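Local coordinates for protein hydroquinone dioxygenase large subunit (PDB 4ZXA) that probably catalyses, together with its small subunit, the metal-dependent oxygenation of hydroquinone, and binds a cadmium ion and 4-hydroxybenzonitrile in a cupin-type pocket, at residues 171-174 with 179-182; 234-237 with 242-245. All coordinates share one frame; numbering follows the deposited sequence.

Contact 1: 171-174 with 179-182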
loop_
_atom_site.group_PDB
_atom_site.type_symbol
_atom_site.label_atom_id
_atom_site.label_comp_id
_atom_site.label_asym_id
_atom_site.label_seq_id
_atom_site.Cartn_x
_atom_site.Cartn_y
_atom_site.Cartn_z
ATOM N N ALA E 171 1.900 31.428 -11.715
ATOM C CA ALA E 171 2.642 31.545 -10.467
ATOM C C ALA E 171 2.156 32.736 -9.647
ATOM O O ALA E 171 1.859 33.792 -10.186
ATOM C CB ALA E 171 4.146 31.674 -10.748
ATOM N N THR E 172 2.093 32.569 -8.336
ATOM C CA THR E 172 1.753 33.689 -7.473
ATOM C C THR E 172 2.948 34.620 -7.271
ATOM O O THR E 172 3.950 34.223 -6.670
ATOM C CB THR E 172 1.290 33.212 -6.086
ATOM O OG1 THR E 172 0.259 32.239 -6.232
ATOM C CG2 THR E 172 0.761 34.384 -5.283
ATOM N N LYS E 173 2.834 35.861 -7.739
ATOM C CA LYS E 173 3.858 36.873 -7.466
ATOM C C LYS E 173 3.746 37.498 -6.069
ATOM O O LYS E 173 4.751 37.699 -5.381
ATOM C CB LYS E 173 3.847 37.986 -8.512
ATOM C CG LYS E 173 4.806 39.118 -8.125
ATOM C CD LYS E 173 4.905 40.204 -9.173
ATOM C CE LYS E 173 3.587 40.908 -9.371
ATOM N NZ LYS E 173 3.684 41.898 -10.487
ATOM N N ARG E 174 2.526 37.820 -5.658
ATOM C CA ARG E 174 2.313 38.494 -4.379
ATOM C C ARG E 174 1.201 37.810 -3.581
ATOM O O ARG E 174 1.401 37.318 -2.462
ATOM C CB ARG E 174 1.940 39.955 -4.652
ATOM C CG ARG E 174 2.325 40.940 -3.564
ATOM C CD ARG E 174 2.165 42.389 -4.051
ATOM N NE ARG E 174 2.394 43.346 -2.970
ATOM C CZ ARG E 174 1.969 44.611 -2.968
ATOM N NH1 ARG E 174 1.288 45.102 -4.002
ATOM N NH2 ARG E 174 2.233 45.393 -1.921
ATOM N N GLN E 179 -4.526 42.021 -9.706
ATOM C CA GLN E 179 -4.677 42.133 -11.150
ATOM C C GLN E 179 -3.601 41.389 -11.973
ATOM O O GLN E 179 -3.922 40.658 -12.904
ATOM C CB GLN E 179 -4.723 43.611 -11.546
ATOM C CG GLN E 179 -5.962 44.001 -12.327
ATOM C CD GLN E 179 -5.754 45.286 -13.107
ATOM O OE1 GLN E 179 -4.619 45.636 -13.464
ATOM N NE2 GLN E 179 -6.844 46.005 -13.369
ATOM N N ASP E 180 -2.330 41.582 -11.649
ATOM C CA ASP E 180 -1.287 40.987 -12.474
ATOM C C ASP E 180 -0.821 39.637 -11.931
ATOM O O ASP E 180 0.273 39.162 -12.269
ATOM C CB ASP E 180 -0.096 41.942 -12.612
ATOM C CG ASP E 180 0.550 42.274 -11.274
ATOM O OD1 ASP E 180 0.265 41.560 -10.278
ATOM O OD2 ASP E 180 1.353 43.246 -11.227
ATOM N N ASP E 181 -1.663 39.019 -11.106
ATOM C CA ASP E 181 -1.251 37.875 -10.297
ATOM C C ASP E 181 -2.109 36.637 -10.555
ATOM O O ASP E 181 -3.000 36.657 -11.408
ATOM C CB ASP E 181 -1.303 38.267 -8.816
ATOM C CG ASP E 181 -0.173 37.666 -8.013
ATOM O OD1 ASP E 181 0.439 38.399 -7.192
ATOM O OD2 ASP E 181 0.103 36.458 -8.203
ATOM N N SER E 182 -1.846 35.569 -9.804
ATOM C CA SER E 182 -2.590 34.317 -9.953
ATOM C C SER E 182 -4.042 34.517 -9.565
ATOM O O SER E 182 -4.341 35.249 -8.631
ATOM C CB SER E 182 -1.977 33.197 -9.112
ATOM O OG SER E 182 -2.115 33.463 -7.731
#
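Asp-180 meets Lys-173 in a salt bridge, NZ of Lys-173 lying 2.8 Å from OD2 of Asp-180. The ammonium comes down from above the carboxylate plane, 60° out of it, and the two side chains cross at about a right angle. A bend at chi3 (63°) turns the end of an otherwise extended lysine chain over the aspartate.

Asp-181, next along, is buried and spends both carboxylate oxygens on backbone amides. OD1 of Asp-181 takes Arg-174 N at 2.7 Å through its syn lone pair. OD2 of Asp-181 accepts from two amides: Lys-173 N, on the syn side at 2.8 Å but 27° out of the carboxylate plane, and its own neighbour Ser-182 N, which uses the anti lone pair. Met-175 N also donates to OD1, and one carboxylate therefore gathers four amides and ties together an irregular loop between helix 162-165 and strand 203-206, where neither segment is helix or strand. With alanine at this position, the amides of Lys-173, Arg-174, Met-175 and Ser-182 would probably lose their common acceptor, and the loop would be held by less.

Ser-182 points its CB toward residues 171-174, and its OG donates to Thr-172 OG1 at 3.1 Å. That threonine oxygen is also hydrogen-bonded to Val-234 O.

Contact 2: 234-237 with 242-245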
loop_
_atom_site.group_PDB
_atom_site.type_symbol
_atom_site.label_atom_id
_atom_site.label_comp_id
_atom_site.label_asym_id
_atom_site.label_seq_id
_atom_site.Cartn_x
_atom_site.Cartn_y
_atom_site.Cartn_z
ATOM N N VAL E 234 1.324 28.429 -3.552
ATOM C CA VAL E 234 1.605 29.707 -2.894
ATOM C C VAL E 234 0.392 30.650 -2.876
ATOM O O VAL E 234 -0.188 30.932 -3.925
ATOM C CB VAL E 234 2.782 30.452 -3.572
ATOM C CG1 VAL E 234 2.942 31.828 -2.976
ATOM C CG2 VAL E 234 4.070 29.668 -3.439
ATOM N N THR E 235 0.026 31.142 -1.689
ATOM C CA THR E 235 -1.071 32.098 -1.564
ATOM C C THR E 235 -0.661 33.445 -0.977
ATOM O O THR E 235 -1.469 34.353 -0.927
ATOM C CB THR E 235 -2.274 31.545 -0.752
ATOM O OG1 THR E 235 -1.827 31.051 0.514
ATOM C CG2 THR E 235 -2.992 30.426 -1.514
ATOM N N SER E 236 0.578 33.572 -0.519
ATOM C CA SER E 236 1.099 34.876 -0.136
ATOM C C SER E 236 2.623 34.859 -0.075
ATOM O O SER E 236 3.237 33.894 0.401
ATOM C CB SER E 236 0.509 35.361 1.196
ATOM O OG SER E 236 0.834 34.491 2.265
ATOM N N VAL E 237 3.226 35.939 -0.559
ATOM C CA VAL E 237 4.668 36.044 -0.636
ATOM C C VAL E 237 5.189 37.204 0.207
ATOM O O VAL E 237 4.869 38.357 -0.044
ATOM C CB VAL E 237 5.117 36.243 -2.097
ATOM C CG1 VAL E 237 6.647 36.296 -2.188
ATOM C CG2 VAL E 237 4.559 35.135 -2.974
ATOM N N LEU E 242 7.051 31.946 2.115
ATOM C CA LEU E 242 5.890 31.614 1.286
ATOM C C LEU E 242 4.823 30.833 2.071
ATOM O O LEU E 242 5.107 29.810 2.718
ATOM C CB LEU E 242 6.295 30.806 0.055
ATOM C CG LEU E 242 7.482 31.242 -0.798
ATOM C CD1 LEU E 242 7.791 30.178 -1.854
ATOM C CD2 LEU E 242 7.242 32.589 -1.449
ATOM N N PHE E 243 3.593 31.323 2.019
ATOM C CA PHE E 243 2.466 30.538 2.502
ATOM C C PHE E 243 1.975 29.627 1.369
ATOM O O PHE E 243 1.568 30.111 0.311
ATOM C CB PHE E 243 1.356 31.451 3.021
ATOM C CG PHE E 243 1.477 31.775 4.485
ATOM C CD1 PHE E 243 2.636 31.465 5.186
ATOM C CD2 PHE E 243 0.422 32.362 5.173
ATOM C CE1 PHE E 243 2.743 31.748 6.553
ATOM C CE2 PHE E 243 0.525 32.644 6.529
ATOM C CZ PHE E 243 1.683 32.342 7.220
ATOM N N CYS E 244 2.031 28.314 1.579
ATOM C CA CYS E 244 1.667 27.360 0.524
ATOM C C CYS E 244 0.615 26.366 0.986
ATOM O O CYS E 244 0.926 25.193 1.187
ATOM C CB CYS E 244 2.897 26.582 0.062
ATOM S SG CYS E 244 4.389 27.589 -0.160
ATOM N N PRO E 245 -0.638 26.828 1.145
ATOM C CA PRO E 245 -1.717 25.970 1.650
ATOM C C PRO E 245 -2.027 24.885 0.644
ATOM O O PRO E 245 -1.697 25.034 -0.534
ATOM C CB PRO E 245 -2.919 26.916 1.732
ATOM C CG PRO E 245 -2.356 28.310 1.512
ATOM C CD PRO E 245 -1.129 28.141 0.707
#
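OG of Ser-236 comes obliquely to the phenyl ring of Phe-243, 3.6 Å from CG of Phe-243 and closer still to CB of Phe-243. Trp-316 meets the same phenyl with its plane at about 90°. Thr-235 and Pro-245 reach toward each other, OG1 of Thr-235 pressed close to CG and CD of Pro-245, 3.0 Å from CG, while CG2 of Thr-235 lies 3.7 Å from CD of Pro-245. With chi1 at 53°, the threonine OG1 stands between its backbone N and carbonyl carbon, and from there it reaches the proline ring. Helix 219-224 covers this end, Leu-219 touching both residues.

Strands 236-238 and 241-249 form a beta hairpin, the first of them at the edge of a five-stranded antiparallel sheet in this cupin-related enzyme. Phe-243 is joined to its partner segment at both backbone ends: Thr-235 N donates to Phe-243 O at 2.7 Å, and Phe-243 N to Ser-236 O at 3.1 Å. Val-234 CA adds a CH...O contact to Phe-243 O. Val-237 and Leu-242 make an antiparallel non-hydrogen-bonded pair, their side chains side by side and pointing the same way, with CG1 of Val-237 3.8 Å from CD2 of Leu-242. Val-234 CG2 reaches Cys-244 SG at 3.9 Å and the other leucine branch, CD1 of Leu-242, at 4.1 Å.

Ser-236 OG is hydrogen-bonded to Gln-151 OE1 of the small subunit, and Thr-235 O to its Gln-129 NE2; the hairpin is thus held by backbone bonds and aliphatic packing, while a serine hydroxyl and a backbone carbonyl of its first segment bond to the partner chain.

In the fold
Contact 1 closes before contact 2 opens along the chain, yet their centres are about 11 Å apart and they touch directly. Residues 171-174 run beside 234-237: Thr-172 OG1 lies 2.7 Å from Val-234 O, and Arg-174 O is 3.0 Å from Val-237 N, both probable hydrogen bonds, so the loop is attached to the outer side of the hairpin. Contact 2 is the nearer to the pocket, the side chain of Cys-244 standing about 8 Å from the bound 4-hydroxybenzonitrile and about 12 Å from the cadmium ion. Both contacts also meet the small subunit, contact 1 through a salt bridge from Arg-174 to its Asp-80.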